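Side-chain contacts in bifunctional protein PutA (Bdellovibrio bacteriovorus, PDB 5UR2), which probably oxidises L-glutamate gamma-semialdehyde to L-glutamate with NAD+ in the second step of proline breakdown, and also carries a flavin-bearing proline dehydrogenase domain: residues Glu281-Leu286 and Ala338-Glu343; Glu288-Arg293 and Lys346-Ala351; Val740-Ile745 and Tyr964-Cys969; Gln891-Ala896 and Lys919-Val924; Ala913-Val918 and Tyr928-Ile933. One frame throughout, in Å; residues are numbered along the deposited sequence.

Contact 1: residues Glu281-Leu286 and Ala338-Glu343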
# COMPACT_ATOMS: atom_id res chain seq x y z
N GLU B 281 8.76 48.64 -0.24
CA GLU B 281 7.69 49.33 -0.97
C GLU B 281 6.75 50.06 -0.01
O GLU B 281 6.32 51.18 -0.31
CB GLU B 281 6.92 48.36 -1.85
CG GLU B 281 7.67 47.98 -3.12
CD GLU B 281 7.13 46.71 -3.78
OE1 GLU B 281 7.38 45.60 -3.27
OE2 GLU B 281 6.44 46.84 -4.81
N ASP B 282 6.45 49.46 1.15
CA ASP B 282 5.62 50.14 2.14
C ASP B 282 6.32 51.37 2.71
O ASP B 282 5.67 52.38 2.99
CB ASP B 282 5.23 49.21 3.29
CG ASP B 282 4.21 48.15 2.89
OD1 ASP B 282 3.46 48.35 1.90
OD2 ASP B 282 4.17 47.10 3.56
N VAL B 283 7.64 51.30 2.93
CA VAL B 283 8.38 52.46 3.41
C VAL B 283 8.27 53.61 2.41
O VAL B 283 8.02 54.77 2.78
CB VAL B 283 9.85 52.09 3.67
CG1 VAL B 283 10.72 53.35 3.82
CG2 VAL B 283 9.98 51.17 4.88
N LYS B 284 8.44 53.32 1.13
CA LYS B 284 8.33 54.36 0.12
C LYS B 284 6.91 54.91 0.08
O LYS B 284 6.69 56.12 -0.07
CB LYS B 284 8.76 53.82 -1.24
CG LYS B 284 10.26 53.53 -1.30
CD LYS B 284 10.65 52.59 -2.43
CE LYS B 284 10.86 53.37 -3.72
NZ LYS B 284 9.74 53.29 -4.69
N SER B 285 5.92 54.01 0.22
CA SER B 285 4.53 54.42 0.14
C SER B 285 4.13 55.28 1.34
O SER B 285 3.45 56.29 1.19
CB SER B 285 3.67 53.16 0.00
OG SER B 285 2.30 53.49 -0.03
N LEU B 286 4.59 54.91 2.54
CA LEU B 286 4.34 55.73 3.72
C LEU B 286 5.03 57.09 3.64
O LEU B 286 4.52 58.07 4.20
CB LEU B 286 4.78 54.99 4.98
CG LEU B 286 3.87 53.85 5.47
CD1 LEU B 286 4.60 52.98 6.49
CD2 LEU B 286 2.62 54.44 6.09
N ALA B 338 16.29 51.88 6.32
CA ALA B 338 16.77 52.91 7.23
C ALA B 338 17.35 54.09 6.45
O ALA B 338 17.05 55.25 6.75
CB ALA B 338 17.78 52.32 8.21
N LYS B 339 18.18 53.81 5.44
CA LYS B 339 18.75 54.89 4.64
C LYS B 339 17.66 55.73 3.99
O LYS B 339 17.73 56.97 4.00
CB LYS B 339 19.71 54.32 3.59
N TYR B 340 16.61 55.08 3.46
CA TYR B 340 15.55 55.80 2.77
C TYR B 340 14.81 56.74 3.73
O TYR B 340 14.60 57.92 3.42
CB TYR B 340 14.57 54.83 2.11
CG TYR B 340 13.61 55.51 1.16
CD1 TYR B 340 13.96 55.73 -0.17
CD2 TYR B 340 12.36 55.94 1.58
CE1 TYR B 340 13.10 56.36 -1.05
CE2 TYR B 340 11.49 56.57 0.71
CZ TYR B 340 11.86 56.79 -0.60
OH TYR B 340 10.98 57.41 -1.46
N LEU B 341 14.41 56.24 4.90
CA LEU B 341 13.72 57.07 5.88
C LEU B 341 14.61 58.24 6.32
O LEU B 341 14.13 59.37 6.44
CB LEU B 341 13.30 56.23 7.08
CG LEU B 341 12.25 55.14 6.81
CD1 LEU B 341 12.28 54.06 7.89
CD2 LEU B 341 10.86 55.74 6.71
N LEU B 342 15.90 57.98 6.57
CA LEU B 342 16.82 59.06 6.93
C LEU B 342 16.91 60.09 5.82
O LEU B 342 16.88 61.30 6.07
CB LEU B 342 18.20 58.48 7.24
CG LEU B 342 18.27 57.72 8.55
CD1 LEU B 342 19.64 57.03 8.67
CD2 LEU B 342 18.01 58.69 9.72
N GLU B 343 16.99 59.62 4.57
CA GLU B 343 17.04 60.52 3.43
C GLU B 343 15.84 61.46 3.39
O GLU B 343 15.94 62.59 2.90
CB GLU B 343 17.10 59.71 2.14
CG GLU B 343 17.33 60.54 0.93
CD GLU B 343 18.75 61.05 0.89
OE1 GLU B 343 19.69 60.21 1.01
OE2 GLU B 343 18.92 62.28 0.76
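Lys284 lays the second methylene of its side chain, CG, over one face of the Tyr340 ring, the carbon standing 3.9 Å from the ring centroid and 20° from the ring normal. This is a CH-pi contact, displaced toward the hydroxyl end, for the nearest ring atom to Lys284 CG is Tyr340 CZ at 3.7 Å. The ring reaches the neighbouring helix because CG of Tyr340 stands anti to its own backbone nitrogen (chi1 -168°). Deeper down, Val283 CG1 wedges between two residues of the facing helix, touching Tyr340 CD2 at 3.8 Å and Leu341 CD2 at the same distance. The two helices, 279-293 and 327-343, belong to the outer layer of the proline dehydrogenase barrel and run almost parallel, their segment axes 10.2 Å apart and 9° from parallel. The inner face of each turns to the barrel strands, where Val283 touches Ile272 and Leu341 touches Pro350. No hydrogen bond joins the two segments. Cohesion here rests on methyl, methylene and ring surfaces, so a lysine and a tyrosine at the partly exposed border contribute to the packing mainly with their hydrocarbon.

Contact 2: residues Glu288-Arg293 and Lys346-Ala351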
# COMPACT_ATOMS: atom_id res chain seq x y z
N GLU B 288 5.57 58.92 0.80
CA GLU B 288 4.71 59.74 -0.05
C GLU B 288 3.49 60.21 0.72
O GLU B 288 3.11 61.38 0.64
CB GLU B 288 4.25 58.95 -1.28
CG GLU B 288 5.38 58.51 -2.19
CD GLU B 288 6.22 59.69 -2.67
OE1 GLU B 288 5.73 60.43 -3.56
OE2 GLU B 288 7.35 59.88 -2.15
N PHE B 289 2.90 59.31 1.51
CA PHE B 289 1.73 59.67 2.30
C PHE B 289 2.07 60.74 3.34
O PHE B 289 1.31 61.70 3.51
CB PHE B 289 1.16 58.41 2.96
CG PHE B 289 0.18 58.71 4.02
CD1 PHE B 289 -1.09 59.12 3.70
CD2 PHE B 289 0.54 58.62 5.35
CE1 PHE B 289 -2.00 59.41 4.69
CE2 PHE B 289 -0.36 58.91 6.34
CZ PHE B 289 -1.63 59.31 6.01
N ALA B 290 3.23 60.61 4.00
CA ALA B 290 3.62 61.62 4.99
C ALA B 290 3.72 63.00 4.35
O ALA B 290 3.34 64.01 4.95
CB ALA B 290 4.96 61.24 5.64
N GLN B 291 4.22 63.05 3.12
CA GLN B 291 4.30 64.33 2.42
C GLN B 291 2.90 64.86 2.12
O GLN B 291 2.57 66.00 2.44
CB GLN B 291 5.12 64.17 1.15
CG GLN B 291 5.52 65.49 0.53
CD GLN B 291 5.95 65.33 -0.91
OE1 GLN B 291 5.71 64.29 -1.53
NE2 GLN B 291 6.57 66.37 -1.46
N LYS B 292 2.04 64.01 1.55
CA LYS B 292 0.68 64.42 1.25
C LYS B 292 -0.05 64.83 2.52
O LYS B 292 -0.82 65.81 2.53
CB LYS B 292 -0.05 63.28 0.54
CG LYS B 292 -1.57 63.43 0.44
CD LYS B 292 -2.20 62.15 -0.11
N ARG B 293 0.19 64.11 3.62
CA ARG B 293 -0.45 64.46 4.89
C ARG B 293 -0.07 65.87 5.32
O ARG B 293 -0.91 66.61 5.84
CB ARG B 293 -0.07 63.44 5.96
CG ARG B 293 -0.64 63.75 7.34
CD ARG B 293 -0.33 62.63 8.31
NE ARG B 293 -0.98 62.77 9.61
CZ ARG B 293 -0.34 63.04 10.74
NH1 ARG B 293 0.98 63.21 10.76
NH2 ARG B 293 -1.02 63.12 11.88
N LYS B 346 12.88 64.84 6.77
CA LYS B 346 12.03 66.04 6.80
C LYS B 346 10.55 65.69 6.86
O LYS B 346 9.76 66.43 7.45
CB LYS B 346 12.31 66.92 5.58
N PHE B 347 10.14 64.58 6.25
CA PHE B 347 8.73 64.23 6.15
C PHE B 347 8.29 63.15 7.12
O PHE B 347 7.11 63.08 7.47
CB PHE B 347 8.39 63.75 4.74
CG PHE B 347 8.73 64.73 3.65
CD1 PHE B 347 8.01 65.91 3.51
CD2 PHE B 347 9.77 64.47 2.77
CE1 PHE B 347 8.31 66.81 2.50
CE2 PHE B 347 10.07 65.38 1.75
CZ PHE B 347 9.34 66.54 1.63
N ILE B 348 9.20 62.26 7.50
CA ILE B 348 8.86 61.05 8.24
C ILE B 348 10.02 60.74 9.17
O ILE B 348 11.18 60.90 8.80
CB ILE B 348 8.53 59.92 7.24
CG1 ILE B 348 7.86 58.72 7.92
CG2 ILE B 348 9.77 59.55 6.39
CD1 ILE B 348 7.30 57.70 6.90
N ARG B 349 9.71 60.29 10.39
CA ARG B 349 10.74 60.16 11.42
C ARG B 349 11.00 58.70 11.73
O ARG B 349 10.08 57.97 12.14
CB ARG B 349 10.34 60.91 12.69
CG ARG B 349 10.23 62.43 12.51
CD ARG B 349 11.60 63.11 12.24
NE ARG B 349 12.52 62.96 13.38
CZ ARG B 349 12.52 63.75 14.45
NH1 ARG B 349 11.65 64.76 14.55
NH2 ARG B 349 13.39 63.54 15.44
N PRO B 350 12.21 58.20 11.47
CA PRO B 350 12.53 56.82 11.82
C PRO B 350 12.94 56.68 13.28
O PRO B 350 13.58 57.57 13.86
CB PRO B 350 13.70 56.48 10.90
CG PRO B 350 14.41 57.82 10.77
CD PRO B 350 13.33 58.87 10.77
N ALA B 351 12.55 55.56 13.87
CA ALA B 351 13.13 55.08 15.11
C ALA B 351 13.64 53.68 14.85
O ALA B 351 12.95 52.87 14.23
CB ALA B 351 12.10 55.12 16.25
O HOH W 1 5.40 65.29 6.55
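At the amino-terminal end of strand 349-353 in the proline dehydrogenase barrel, the turn leading into the strand brings Phe347 beside Gln291, on the last turn of helix 279-293. Gln291 CG sits over one face of the Phe347 ring, 4.1 Å from its centroid and 28° off the normal, a CH-pi contact. The two side chains run the same way side by side; with its CG anti to the backbone nitrogen (chi1 -167°) and the chain extended beyond, the glutamine follows the ring outward. Its closest ring atom is Phe347 CE1, 3.7 Å from Gln291 CG. Next to it in the chain, Ala290 turns its methyl to the other segment, CB lying 3.4 Å from the carbonyl Phe347 O and 4.1 Å from the side-chain carbon Ile348 CB. A water closes the polar side: it donates one hydrogen bond to Ala290 O, 2.9 Å away, and another to Phe347 O. Ile348 touches Val299 of strand 298-302 and Leu341 of helix 327-343, while the backbone of Arg349 and Ala351 pairs with the former. The carboxy-terminal end of an outer helix lying near the amino-terminal ends of the parallel strands is a feature of the closed eight-stranded beta/alpha barrel.

Contact 3: residues Val740-Ile745 and Tyr964-Cys969; sequences VKRCII and YMEPAC
Strands 742-746 and 965-973 do not pair, their closest alpha carbons across the two segments being those of Arg742 and Tyr964 at 8.5 Å, but both belong to one mixed sheet, linked through strands 711-717 and 623-638. Side chains bridge the gap. Arg742 leaves the backbone with CG anti to its nitrogen and then bends at chi3 (-67°), which carries the guanidinium to the start of the other strand. There NH1 donates to Met965 O at 3.3 Å, a long bond with an N-H...O angle of 140°. The oxygen lies in the guanidinium plane, and the nitrogen approaches nearly along the C=O axis. NH1 has a stronger partner in Gln963 O, so the group is turned toward two neighbouring carbonyls. Glu966 adds opposite charge without a bond: its OE2 is 4.2 Å from Arg742 NH2, well out of the guanidinium plane, and is held in a salt bridge by Arg632 NE. Beside this polar part, Ile744 CD1 rests on one face of the Tyr964 ring, 3.6 Å from the centroid, in a CH-pi contact that is closest at CZ. The Tyr964 hydroxyl is hydrogen-bonded to that of Tyr960. Ile744 lies about 7 Å, side chain to side chain, from Glu746, predicted to be catalytic. Beyond, strand 965-973 extends the sheet into the second subunit, where Cys969 pairs with a parallel strand. An arginine set among backbone carbonyls and near a carboxylate probably has its charge partly offset, while the isoleucine-tyrosine pair supplies the apolar half of the joint.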
# COMPACT_ATOMS: atom_id res chain seq x y z
N VAL B 740 -21.69 -9.32 -5.90
CA VAL B 740 -21.98 -8.86 -4.56
C VAL B 740 -21.78 -7.35 -4.55
O VAL B 740 -20.76 -6.83 -5.04
CB VAL B 740 -21.08 -9.56 -3.52
CG1 VAL B 740 -21.45 -9.13 -2.11
CG2 VAL B 740 -21.18 -11.08 -3.65
N LYS B 741 -22.76 -6.63 -4.03
CA LYS B 741 -22.67 -5.18 -3.97
C LYS B 741 -21.74 -4.72 -2.86
O LYS B 741 -21.67 -5.34 -1.78
CB LYS B 741 -24.06 -4.57 -3.81
CG LYS B 741 -24.87 -4.56 -5.12
CD LYS B 741 -26.29 -4.06 -4.96
CE LYS B 741 -27.03 -4.16 -6.31
NZ LYS B 741 -28.49 -3.80 -6.29
N ARG B 742 -20.98 -3.67 -3.13
CA ARG B 742 -20.14 -3.05 -2.12
C ARG B 742 -20.70 -1.68 -1.78
O ARG B 742 -20.99 -0.88 -2.68
CB ARG B 742 -18.70 -2.91 -2.58
CG ARG B 742 -17.90 -2.03 -1.61
CD ARG B 742 -16.43 -2.09 -1.88
NE ARG B 742 -15.90 -3.41 -1.59
CZ ARG B 742 -14.88 -3.96 -2.24
NH1 ARG B 742 -14.27 -3.28 -3.23
NH2 ARG B 742 -14.47 -5.18 -1.90
N CYS B 743 -20.84 -1.40 -0.48
CA CYS B 743 -21.29 -0.10 0.01
C CYS B 743 -20.11 0.67 0.60
O CYS B 743 -19.35 0.13 1.40
CB CYS B 743 -22.36 -0.25 1.08
SG CYS B 743 -23.89 -0.95 0.46
N ILE B 744 -19.95 1.92 0.17
CA ILE B 744 -18.97 2.83 0.74
C ILE B 744 -19.77 3.94 1.42
O ILE B 744 -20.30 4.82 0.74
CB ILE B 744 -18.03 3.38 -0.34
CG1 ILE B 744 -17.42 2.22 -1.14
CG2 ILE B 744 -16.92 4.23 0.29
CD1 ILE B 744 -16.68 2.64 -2.42
N ILE B 745 -19.85 3.91 2.76
CA ILE B 745 -20.87 4.62 3.52
C ILE B 745 -20.23 5.52 4.58
O ILE B 745 -19.40 5.06 5.37
CB ILE B 745 -21.83 3.64 4.23
CG1 ILE B 745 -22.49 2.69 3.24
CG2 ILE B 745 -22.89 4.42 4.99
CD1 ILE B 745 -23.49 3.35 2.36
N TYR B 964 -13.14 1.00 -4.83
CA TYR B 964 -13.82 1.04 -6.12
C TYR B 964 -13.26 0.02 -7.11
O TYR B 964 -13.62 0.07 -8.28
CB TYR B 964 -13.73 2.45 -6.72
CG TYR B 964 -14.47 3.48 -5.90
CD1 TYR B 964 -13.87 4.12 -4.82
CD2 TYR B 964 -15.79 3.80 -6.20
CE1 TYR B 964 -14.57 5.07 -4.06
CE2 TYR B 964 -16.49 4.73 -5.47
CZ TYR B 964 -15.88 5.37 -4.41
OH TYR B 964 -16.62 6.29 -3.70
N MET B 965 -12.42 -0.90 -6.64
CA MET B 965 -11.71 -1.83 -7.51
C MET B 965 -11.75 -3.23 -6.89
O MET B 965 -12.22 -3.41 -5.77
CB MET B 965 -10.25 -1.37 -7.76
CG MET B 965 -10.20 -0.03 -8.47
SD MET B 965 -8.56 0.53 -8.99
CE MET B 965 -7.69 0.50 -7.44
N GLU B 966 -11.32 -4.22 -7.67
CA GLU B 966 -11.09 -5.59 -7.24
C GLU B 966 -9.61 -5.92 -7.39
O GLU B 966 -9.01 -5.62 -8.42
CB GLU B 966 -11.90 -6.62 -8.06
CG GLU B 966 -13.39 -6.64 -7.80
CD GLU B 966 -13.72 -7.15 -6.44
OE1 GLU B 966 -13.00 -8.06 -5.95
OE2 GLU B 966 -14.71 -6.64 -5.85
N PRO B 967 -9.01 -6.55 -6.39
CA PRO B 967 -7.65 -7.05 -6.55
C PRO B 967 -7.65 -8.29 -7.42
O PRO B 967 -8.61 -9.08 -7.41
CB PRO B 967 -7.23 -7.40 -5.12
CG PRO B 967 -8.56 -7.87 -4.49
CD PRO B 967 -9.62 -6.98 -5.10
N ALA B 968 -6.58 -8.47 -8.18
CA ALA B 968 -6.44 -9.66 -9.02
C ALA B 968 -4.97 -10.05 -9.12
O ALA B 968 -4.07 -9.25 -8.84
CB ALA B 968 -7.03 -9.43 -10.41
N CYS B 969 -4.74 -11.29 -9.54
CA CYS B 969 -3.40 -11.85 -9.71
C CYS B 969 -3.31 -12.51 -11.08
O CYS B 969 -4.23 -13.23 -11.50
CB CYS B 969 -3.08 -12.88 -8.61
SG CYS B 969 -1.37 -13.47 -8.67

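Contact 4: residues Gln891-Ala896 and Lys919-Val924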
# COMPACT_ATOMS: atom_id res chain seq x y z
N GLN B 891 -13.45 10.32 33.38
CA GLN B 891 -14.85 10.53 33.05
C GLN B 891 -15.00 11.21 31.69
O GLN B 891 -15.96 10.93 30.95
CB GLN B 891 -15.55 11.35 34.14
CG GLN B 891 -17.07 11.43 33.96
CD GLN B 891 -17.76 12.27 35.01
OE1 GLN B 891 -17.16 13.16 35.63
NE2 GLN B 891 -19.04 12.01 35.22
N ALA B 892 -14.07 12.10 31.35
CA ALA B 892 -14.15 12.79 30.07
C ALA B 892 -14.07 11.80 28.91
O ALA B 892 -14.84 11.90 27.94
CB ALA B 892 -13.03 13.83 29.96
N LEU B 893 -13.17 10.83 29.01
CA LEU B 893 -13.05 9.83 27.97
C LEU B 893 -14.27 8.92 27.95
O LEU B 893 -14.81 8.63 26.87
CB LEU B 893 -11.75 9.05 28.17
CG LEU B 893 -10.55 9.91 27.74
CD1 LEU B 893 -9.19 9.35 28.18
CD2 LEU B 893 -10.58 10.04 26.25
N ASP B 894 -14.76 8.50 29.13
CA ASP B 894 -15.95 7.65 29.21
C ASP B 894 -17.13 8.31 28.51
O ASP B 894 -17.83 7.68 27.71
CB ASP B 894 -16.32 7.36 30.67
CG ASP B 894 -15.36 6.41 31.36
OD1 ASP B 894 -14.57 5.71 30.67
OD2 ASP B 894 -15.41 6.34 32.61
N ILE B 895 -17.37 9.58 28.82
CA ILE B 895 -18.44 10.32 28.16
C ILE B 895 -18.17 10.43 26.67
O ILE B 895 -19.06 10.21 25.84
CB ILE B 895 -18.64 11.70 28.81
CG1 ILE B 895 -19.19 11.51 30.23
CG2 ILE B 895 -19.57 12.57 27.97
CD1 ILE B 895 -19.22 12.78 31.03
N ALA B 896 -16.92 10.75 26.29
CA ALA B 896 -16.63 10.93 24.88
C ALA B 896 -16.89 9.66 24.10
O ALA B 896 -17.34 9.71 22.95
CB ALA B 896 -15.19 11.41 24.68
N LYS B 919 -4.97 9.75 22.77
CA LYS B 919 -4.57 9.06 21.55
C LYS B 919 -4.89 7.57 21.62
O LYS B 919 -5.36 6.99 20.64
CB LYS B 919 -3.09 9.27 21.28
CG LYS B 919 -2.75 10.62 20.66
CD LYS B 919 -1.24 10.75 20.62
CE LYS B 919 -0.78 12.06 20.05
NZ LYS B 919 0.69 12.21 20.30
N GLU B 920 -4.65 6.95 22.76
CA GLU B 920 -4.84 5.51 22.88
C GLU B 920 -6.26 5.11 23.23
O GLU B 920 -6.60 3.94 23.06
CB GLU B 920 -3.88 4.91 23.92
CG GLU B 920 -2.41 4.95 23.52
N GLU B 921 -7.09 6.02 23.76
CA GLU B 921 -8.38 5.63 24.31
C GLU B 921 -9.60 6.30 23.68
O GLU B 921 -10.71 5.80 23.85
CB GLU B 921 -8.44 5.90 25.83
CG GLU B 921 -7.40 5.17 26.64
CD GLU B 921 -7.40 5.62 28.09
OE1 GLU B 921 -8.50 5.81 28.65
OE2 GLU B 921 -6.30 5.81 28.67
N LEU B 922 -9.44 7.43 22.99
CA LEU B 922 -10.59 8.07 22.38
C LEU B 922 -10.95 7.31 21.11
O LEU B 922 -10.12 7.20 20.20
CB LEU B 922 -10.31 9.54 22.07
CG LEU B 922 -11.51 10.32 21.52
CD1 LEU B 922 -12.68 10.22 22.50
CD2 LEU B 922 -11.11 11.77 21.30
N GLU B 923 -12.18 6.79 21.03
CA GLU B 923 -12.61 5.93 19.92
C GLU B 923 -13.20 6.78 18.79
O GLU B 923 -14.41 6.97 18.68
CB GLU B 923 -13.60 4.89 20.43
CG GLU B 923 -12.98 3.91 21.45
CD GLU B 923 -14.03 3.16 22.29
OE1 GLU B 923 -15.24 3.49 22.20
OE2 GLU B 923 -13.64 2.22 23.03
N VAL B 924 -12.31 7.30 17.93
CA VAL B 924 -12.71 8.10 16.77
C VAL B 924 -11.81 7.77 15.58
O VAL B 924 -10.68 7.30 15.73
CB VAL B 924 -12.67 9.62 17.05
CG1 VAL B 924 -13.72 10.03 18.10
CG2 VAL B 924 -11.25 10.04 17.49
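Leu922 and Ala896 meet at the tight end of a contact between helices 889-896 and 912-921, successive helices on one side of the mostly parallel alpha/beta sheet of the aldehyde dehydrogenase part. Leu922 is the first residue to leave helical geometry after helix 912-921, and its CG stands anti to the backbone nitrogen (chi1 -175°), an orientation that sends one methyl across to the neighbouring helix. Leu893 approaches less closely from one turn earlier, its CD2 lying 4.2 Å from Leu922 CB. Beneath them is the sheet, where Ala896 packs on Ile787 and Leu893 on Ile754.

The outer side, toward solvent, mixes carbon with charge. Leu893 turns its other methyl, CD1, to the carboxylate of Glu921, 3.6 Å from OE1, and the two side chains meet at about a right angle with no hydrogen bond possible between them. The carboxylate is instead anchored by Arg917, whose NE forms a salt bridge with Glu921 OE2. Further out, Asp894 OD1 remains 6.4 Å from Glu921 OE1, two like charges well apart on the side where Asp894 is exposed. The side chain of Asn897, just after helix 889-896, is hydrogen-bonded to the backbone atoms Glu921 O and Glu923 N, while Glu923 forms the centre of an inverse gamma turn. The closest carbon pair of the whole contact lies on the buried side, Leu922 CD1 against Ala896 CB at 3.5 Å.

Contact 5: residues Ala913-Val918 and Tyr928-Ile933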
# COMPACT_ATOMS: atom_id res chain seq x y z
N ALA B 913 1.11 13.20 29.06
CA ALA B 913 0.51 11.91 29.42
C ALA B 913 -0.99 11.90 29.14
O ALA B 913 -1.54 10.87 28.74
CB ALA B 913 0.78 11.58 30.89
N ASN B 914 -1.67 13.02 29.39
CA ASN B 914 -3.08 13.12 29.04
C ASN B 914 -3.28 13.05 27.53
O ASN B 914 -4.21 12.40 27.05
CB ASN B 914 -3.67 14.41 29.62
CG ASN B 914 -3.87 14.35 31.13
OD1 ASN B 914 -3.54 13.34 31.76
ND2 ASN B 914 -4.38 15.43 31.72
N ILE B 915 -2.40 13.70 26.77
CA ILE B 915 -2.48 13.64 25.32
C ILE B 915 -2.30 12.20 24.84
O ILE B 915 -3.02 11.74 23.95
CB ILE B 915 -1.44 14.59 24.68
CG1 ILE B 915 -1.87 16.04 24.87
CG2 ILE B 915 -1.27 14.29 23.17
CD1 ILE B 915 -0.80 17.09 24.48
N ASN B 916 -1.35 11.47 25.42
CA ASN B 916 -1.19 10.08 25.00
C ASN B 916 -2.40 9.22 25.36
O ASN B 916 -2.81 8.36 24.57
CB ASN B 916 0.09 9.49 25.60
CG ASN B 916 1.34 9.99 24.88
OD1 ASN B 916 1.28 10.38 23.70
ND2 ASN B 916 2.47 9.98 25.58
N ARG B 917 -3.01 9.44 26.53
CA ARG B 917 -4.20 8.67 26.90
C ARG B 917 -5.32 8.87 25.89
O ARG B 917 -5.99 7.90 25.49
CB ARG B 917 -4.70 9.05 28.29
CG ARG B 917 -3.96 8.41 29.42
CD ARG B 917 -4.78 8.48 30.69
NE ARG B 917 -6.01 7.68 30.59
CZ ARG B 917 -7.03 7.78 31.44
NH1 ARG B 917 -6.96 8.64 32.45
NH2 ARG B 917 -8.11 7.03 31.30
N VAL B 918 -5.55 10.12 25.47
CA VAL B 918 -6.58 10.40 24.48
C VAL B 918 -6.24 9.70 23.17
O VAL B 918 -7.12 9.15 22.51
CB VAL B 918 -6.73 11.93 24.30
CG1 VAL B 918 -7.69 12.27 23.12
CG2 VAL B 918 -7.24 12.58 25.59
N TYR B 928 -7.93 14.73 16.91
CA TYR B 928 -7.19 15.99 16.83
C TYR B 928 -6.67 16.39 18.20
O TYR B 928 -7.38 16.27 19.20
CB TYR B 928 -8.06 17.12 16.25
CG TYR B 928 -8.49 16.84 14.84
CD1 TYR B 928 -7.67 17.19 13.77
CD2 TYR B 928 -9.70 16.19 14.56
CE1 TYR B 928 -8.04 16.93 12.48
CE2 TYR B 928 -10.08 15.94 13.27
CZ TYR B 928 -9.24 16.31 12.23
OH TYR B 928 -9.60 16.06 10.94
N VAL B 929 -5.44 16.90 18.23
CA VAL B 929 -4.82 17.39 19.45
C VAL B 929 -4.48 18.86 19.26
O VAL B 929 -3.75 19.23 18.33
CB VAL B 929 -3.57 16.57 19.83
CG1 VAL B 929 -2.92 17.11 21.09
CG2 VAL B 929 -3.97 15.11 20.04
N ASN B 930 -5.07 19.70 20.12
CA ASN B 930 -4.75 21.13 20.20
C ASN B 930 -5.08 21.88 18.91
O ASN B 930 -4.42 22.86 18.57
CB ASN B 930 -3.29 21.35 20.60
CG ASN B 930 -3.07 21.10 22.10
OD1 ASN B 930 -4.00 21.28 22.90
ND2 ASN B 930 -1.86 20.71 22.48
N ARG B 931 -6.16 21.47 18.23
CA ARG B 931 -6.74 22.23 17.13
C ARG B 931 -8.20 21.82 16.97
O ARG B 931 -8.67 20.88 17.62
CB ARG B 931 -5.96 22.03 15.84
CG ARG B 931 -5.68 20.56 15.50
CD ARG B 931 -5.60 20.39 13.98
NE ARG B 931 -6.93 20.49 13.39
CZ ARG B 931 -7.19 20.57 12.09
NH1 ARG B 931 -6.20 20.58 11.21
NH2 ARG B 931 -8.45 20.66 11.68
N GLY B 932 -8.93 22.52 16.10
CA GLY B 932 -10.31 22.17 15.80
C GLY B 932 -10.46 20.81 15.11
O GLY B 932 -9.50 20.22 14.61
N ILE B 933 -11.69 20.29 15.08
CA ILE B 933 -11.93 18.92 14.66
C ILE B 933 -12.68 18.84 13.34
O ILE B 933 -13.12 17.75 12.94
CB ILE B 933 -12.67 18.11 15.73
CG1 ILE B 933 -14.07 18.68 15.97
CG2 ILE B 933 -11.88 18.06 17.02
CD1 ILE B 933 -14.98 17.74 16.79
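Ile915 against Val929 is a small apolar contact of a helix on a strand, set beneath helix 912-921 where an edge strand of the chain's own sheet meets the second subunit. A single methyl of the valine takes most of the load: Val929 CG1 is 3.9 Å from Ile915 CG2 and 4.0 Å from Ile915 CD1. That methyl stands anti to the backbone nitrogen of Val929 (chi1 179°) and faces the helix, and the isoleucine spreads both of its branches around it. Ile915 CD1 is also 4.3 Å from Asn930 ND2, a loose approach; the amide nitrogen itself is hydrogen-bonded to Ser909 O.

The three elements concerned, strand 901-908, helix 912-921 and strand 926-929, make a beta-alpha-beta crossover, and Val929 and Val918 both touch Val907 in the first strand of the unit. Across strand 926-929, Tyr928 points the other way, away from the helix. Just after the strand, Arg931 curls back on its own loop: NE donates to Gly932 O at 2.9 Å, with an N-H...O angle of 158°, and NH2 reaches the same oxygen at 3.1 Å from above the carbonyl plane. This side-on grip by two nitrogens fixes the rotation of the guanidinium, one face of which has Tyr928 CE1 3.7 Å above its plane, over the centre. Its remaining nitrogen, NH1, forms a salt bridge with Glu623 of the second subunit, and Tyr928 and Val929 pair in a parallel ladder with a strand of that same neighbouring chain.

Contacts 1 and 2 share helix 279-293 in the proline dehydrogenase barrel and touch each other, Leu341 and Leu342 of contact 1 packing on Pro350 of contact 2. Contacts 4 and 5 likewise share helix 912-921, and Leu893 in the first reaches Arg917 and Val918 in the second. Contact 3, about 32 Å from contact 4 between centres, stands apart within the aldehyde dehydrogenase part. Contacts 1, 2 and 3 each place an aliphatic carbon over an aromatic face, at a partly exposed border in 1 and 2 and in the interior in 3; contacts 4 and 5, also buried, are chiefly aliphatic. Contact 3 alone has a direct hydrogen bond between its segments; contact 2 uses a water instead.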